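PDB 3QFI: transcriptional regulator from Enterococcus faecalis, which belongs to the LytR-CpsA-Psr family, whose members act at the bacterial cell envelope, though its own role is not established. Local coordinates for residues Arg157-Asp162 with Val167-Arg172. Numbering follows the deposited sequence.
Sequences RMRHED and VGRQRR
Arg172 and Met158 carry the one hydrogen bond between the loop 157-162 and the helical turns 167-172: NH2 of Arg172 donates to the carbonyl O of Met158 (2.6 Å, N-H...O angle 158°). The acceptor lies near the guanidinium plane, at its edge. Arginine suits this buried place because its second terminal nitrogen, NH1, serves the carbonyl O of Tyr155, so one side chain ties down both the end of the preceding helix and the chain leaving it. The Met158 chain, bent at chi2 and chi3, crosses Arg172 at a slant and sets CE beside Arg172 NH2, off one face of the guanidinium (3.6 Å), while SD accepts a weak hydrogen bond from the backbone N of His160.

Asp162 approaches Arg172 from the other direction, but OD2 stays 4.1 Å from Arg172 NH2, beyond salt-bridge distance, so only a weaker, longer-range attraction is likely. Gly168, with no side chain, lets the same carboxylate lie against the helix backbone, OD2 being 3.2 Å from Gly168 CA.

Arg169, long and extended with CG anti to the backbone N (chi1 169°), brings a flat cation from helix to loop, between Arg157 and Arg159: Arg157 CA covers one face of its guanidinium, and NH2 of Arg159 meets the opposite face edge-on, the planes 89° apart. Weak bonds help hold them, Arg169 NE to Gln173 and a long ion pair from Arg159 to Asp166. With Arg64 close to both, the cluster probably forms a positively charged site suited to an anionic group, as in relatives.

The loop thus folds back on the first turns of helix 166-184 after leaving helix 150-156; Arg64, between strands 56-62 and 67-70, lies beside the arginines, and Gln170 touches neighbouring Asp63.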
ATOM      1  N   ARG A 157      -8.421  -8.701  -6.450  1.00 31.81           N
ATOM      2  CA  ARG A 157      -7.515  -9.391  -7.356  1.00 39.09           C
ATOM      3  C   ARG A 157      -8.184  -9.592  -8.705  1.00 37.02           C
ATOM      4  O   ARG A 157      -9.129 -10.366  -8.828  1.00 42.76           O
ATOM      5  CB  ARG A 157      -7.123 -10.750  -6.772  1.00 48.99           C
ATOM      6  CG  ARG A 157      -6.026 -11.469  -7.535  1.00 60.71           C
ATOM      7  CD  ARG A 157      -5.716 -12.823  -6.904  1.00 74.67           C
ATOM      8  NE  ARG A 157      -4.508 -13.438  -7.462  1.00 79.93           N
ATOM      9  CZ  ARG A 157      -4.328 -13.706  -8.754  1.00 78.14           C
ATOM     10  NH1 ARG A 157      -5.275 -13.416  -9.636  1.00 78.54           N
ATOM     11  NH2 ARG A 157      -3.198 -14.267  -9.162  1.00 74.47           N
ATOM     12  N   MET A 158      -7.693  -8.887  -9.714  1.00 35.83           N
ATOM     13  CA  MET A 158      -8.239  -8.991 -11.057  1.00 34.21           C
ATOM     14  C   MET A 158      -7.486  -7.986 -11.901  1.00 42.46           C
ATOM     15  O   MET A 158      -7.472  -6.789 -11.594  1.00 49.06           O
ATOM     16  CB  MET A 158      -9.738  -8.680 -11.055  1.00 25.35           C
ATOM     17  CG  MET A 158     -10.443  -8.987 -12.365  1.00 18.24           C
ATOM     18  SD  MET A 158      -9.937  -7.897 -13.699  1.00 26.62           S
ATOM     19  CE  MET A 158     -11.136  -6.591 -13.545  1.00 28.73           C
ATOM     20  N   ARG A 159      -6.853  -8.481 -12.962  1.00 46.65           N
ATOM     21  CA  ARG A 159      -6.048  -7.649 -13.855  1.00 48.34           C
ATOM     22  C   ARG A 159      -6.279  -8.062 -15.307  1.00 50.86           C
ATOM     23  O   ARG A 159      -5.362  -8.004 -16.128  1.00 56.55           O
ATOM     24  CB  ARG A 159      -4.564  -7.822 -13.494  1.00 47.71           C
ATOM     25  CG  ARG A 159      -3.616  -6.757 -14.038  1.00 55.84           C
ATOM     26  CD  ARG A 159      -2.181  -7.002 -13.556  1.00 53.65           C
ATOM     27  NE  ARG A 159      -2.137  -7.254 -12.116  1.00 58.39           N
ATOM     28  CZ  ARG A 159      -1.024  -7.466 -11.417  1.00 58.35           C
ATOM     29  NH1 ARG A 159       0.160  -7.458 -12.018  1.00 60.58           N
ATOM     30  NH2 ARG A 159      -1.100  -7.692 -10.111  1.00 56.39           N
ATOM     31  N   HIS A 160      -7.495  -8.486 -15.628  1.00 50.79           N
ATOM     32  CA  HIS A 160      -7.790  -8.908 -16.992  1.00 51.02           C
ATOM     33  C   HIS A 160      -9.023  -8.208 -17.533  1.00 48.08           C
ATOM     34  O   HIS A 160      -8.977  -7.566 -18.583  1.00 38.88           O
ATOM     35  CB  HIS A 160      -7.987 -10.425 -17.039  1.00 55.52           C
ATOM     36  CG  HIS A 160      -6.788 -11.200 -16.590  1.00 50.74           C
ATOM     37  ND1 HIS A 160      -5.568 -11.119 -17.228  1.00 49.29           N
ATOM     38  CD2 HIS A 160      -6.616 -12.060 -15.559  1.00 52.49           C
ATOM     39  CE1 HIS A 160      -4.698 -11.896 -16.609  1.00 50.71           C
ATOM     40  NE2 HIS A 160      -5.308 -12.478 -15.593  1.00 45.33           N
ATOM     41  N   GLU A 161     -10.126  -8.342 -16.804  1.00 48.77           N
ATOM     42  CA  GLU A 161     -11.385  -7.724 -17.192  1.00 46.28           C
ATOM     43  C   GLU A 161     -11.356  -6.212 -16.980  1.00 39.37           C
ATOM     44  O   GLU A 161     -12.385  -5.553 -17.088  1.00 40.87           O
ATOM     45  CB  GLU A 161     -12.535  -8.317 -16.381  1.00 55.52           C
ATOM     46  CG  GLU A 161     -13.503  -9.153 -17.199  1.00 67.31           C
ATOM     47  CD  GLU A 161     -12.954 -10.527 -17.532  1.00 73.51           C
ATOM     48  OE1 GLU A 161     -11.829 -10.603 -18.097  1.00 80.07           O
ATOM     49  OE2 GLU A 161     -13.651 -11.533 -17.235  1.00 77.09           O
ATOM     50  N   ASP A 162     -10.181  -5.669 -16.669  1.00 37.04           N
ATOM     51  CA  ASP A 162     -10.037  -4.236 -16.452  1.00 42.49           C
ATOM     52  C   ASP A 162      -9.177  -3.571 -17.516  1.00 39.82           C
ATOM     53  O   ASP A 162      -7.982  -3.842 -17.638  1.00 41.23           O
ATOM     54  CB  ASP A 162      -9.430  -3.947 -15.076  1.00 42.80           C
ATOM     55  CG  ASP A 162      -9.147  -2.463 -14.861  1.00 43.40           C
ATOM     56  OD1 ASP A 162     -10.062  -1.643 -15.068  1.00 36.48           O
ATOM     57  OD2 ASP A 162      -8.013  -2.117 -14.479  1.00 51.57           O
ATOM     58  N   VAL A 167      -2.885  -0.011 -12.816  1.00 30.34           N
ATOM     59  CA  VAL A 167      -3.528   1.189 -12.287  1.00 31.30           C
ATOM     60  C   VAL A 167      -4.948   0.936 -11.797  1.00 26.06           C
ATOM     61  O   VAL A 167      -5.353   1.459 -10.762  1.00 29.82           O
ATOM     62  CB  VAL A 167      -3.566   2.326 -13.334  1.00 30.47           C
ATOM     63  CG1 VAL A 167      -2.169   2.890 -13.543  1.00 22.07           C
ATOM     64  CG2 VAL A 167      -4.136   1.795 -14.643  1.00 43.93           C
ATOM     65  N   GLY A 168      -5.704   0.144 -12.550  1.00 17.51           N
ATOM     66  CA  GLY A 168      -7.062  -0.169 -12.152  1.00 12.40           C
ATOM     67  C   GLY A 168      -7.040  -1.037 -10.909  1.00 12.37           C
ATOM     68  O   GLY A 168      -7.573  -0.660  -9.866  1.00 12.37           O
ATOM     69  N   ARG A 169      -6.413  -2.204 -11.014  1.00 13.10           N
ATOM     70  CA  ARG A 169      -6.311  -3.112  -9.886  1.00  8.91           C
ATOM     71  C   ARG A 169      -5.803  -2.400  -8.633  1.00 15.02           C
ATOM     72  O   ARG A 169      -6.316  -2.634  -7.544  1.00 25.30           O
ATOM     73  CB  ARG A 169      -5.395  -4.275 -10.243  1.00  7.89           C
ATOM     74  CG  ARG A 169      -5.010  -5.138  -9.075  1.00  6.32           C
ATOM     75  CD  ARG A 169      -4.356  -6.407  -9.567  1.00 24.98           C
ATOM     76  NE  ARG A 169      -3.552  -7.018  -8.519  1.00 43.11           N
ATOM     77  CZ  ARG A 169      -3.399  -8.327  -8.368  1.00 54.04           C
ATOM     78  NH1 ARG A 169      -4.006  -9.169  -9.201  1.00 59.18           N
ATOM     79  NH2 ARG A 169      -2.640  -8.794  -7.383  1.00 65.68           N
ATOM     80  N   GLN A 170      -4.807  -1.532  -8.795  1.00 17.56           N
ATOM     81  CA  GLN A 170      -4.242  -0.771  -7.676  1.00 21.77           C
ATOM     82  C   GLN A 170      -5.313   0.152  -7.078  1.00 26.14           C
ATOM     83  O   GLN A 170      -5.470   0.233  -5.855  1.00 33.56           O
ATOM     84  CB  GLN A 170      -3.019   0.058  -8.140  1.00 22.61           C
ATOM     85  CG  GLN A 170      -1.735  -0.766  -8.444  1.00 24.48           C
ATOM     86  CD  GLN A 170      -0.592   0.063  -9.081  1.00 36.34           C
ATOM     87  OE1 GLN A 170      -0.156   1.089  -8.535  1.00 36.55           O
ATOM     88  NE2 GLN A 170      -0.094  -0.398 -10.231  1.00 34.01           N
ATOM     89  N   ARG A 171      -6.058   0.838  -7.939  1.00 30.10           N
ATOM     90  CA  ARG A 171      -7.115   1.735  -7.481  1.00 25.58           C
ATOM     91  C   ARG A 171      -8.164   0.927  -6.705  1.00 20.80           C
ATOM     92  O   ARG A 171      -8.622   1.359  -5.659  1.00 17.84           O
ATOM     93  CB  ARG A 171      -7.734   2.458  -8.689  1.00 31.13           C
ATOM     94  CG  ARG A 171      -9.121   3.075  -8.481  1.00 47.16           C
ATOM     95  CD  ARG A 171      -9.140   4.255  -7.510  1.00 53.03           C
ATOM     96  NE  ARG A 171      -9.000   3.861  -6.104  1.00 63.73           N
ATOM     97  CZ  ARG A 171      -9.083   4.709  -5.077  1.00 67.28           C
ATOM     98  NH1 ARG A 171      -8.940   4.268  -3.832  1.00 62.43           N
ATOM     99  NH2 ARG A 171      -9.316   6.001  -5.297  1.00 69.32           N
ATOM    100  N   ARG A 172      -8.525  -0.251  -7.210  1.00 18.92           N
ATOM    101  CA  ARG A 172      -9.501  -1.102  -6.533  1.00 18.30           C
ATOM    102  C   ARG A 172      -8.976  -1.638  -5.197  1.00 18.32           C
ATOM    103  O   ARG A 172      -9.737  -1.784  -4.238  1.00 17.46           O
ATOM    104  CB  ARG A 172      -9.909  -2.283  -7.424  1.00 13.60           C
ATOM    105  CG  ARG A 172     -11.081  -1.990  -8.342  1.00 17.02           C
ATOM    106  CD  ARG A 172     -11.517  -3.212  -9.169  1.00 20.51           C
ATOM    107  NE  ARG A 172     -10.641  -3.529 -10.305  1.00 16.01           N
ATOM    108  CZ  ARG A 172      -9.658  -4.425 -10.282  1.00 17.55           C
ATOM    109  NH1 ARG A 172      -9.394  -5.108  -9.177  1.00 21.91           N
ATOM    110  NH2 ARG A 172      -8.966  -4.676 -11.383  1.00  6.02           N
TER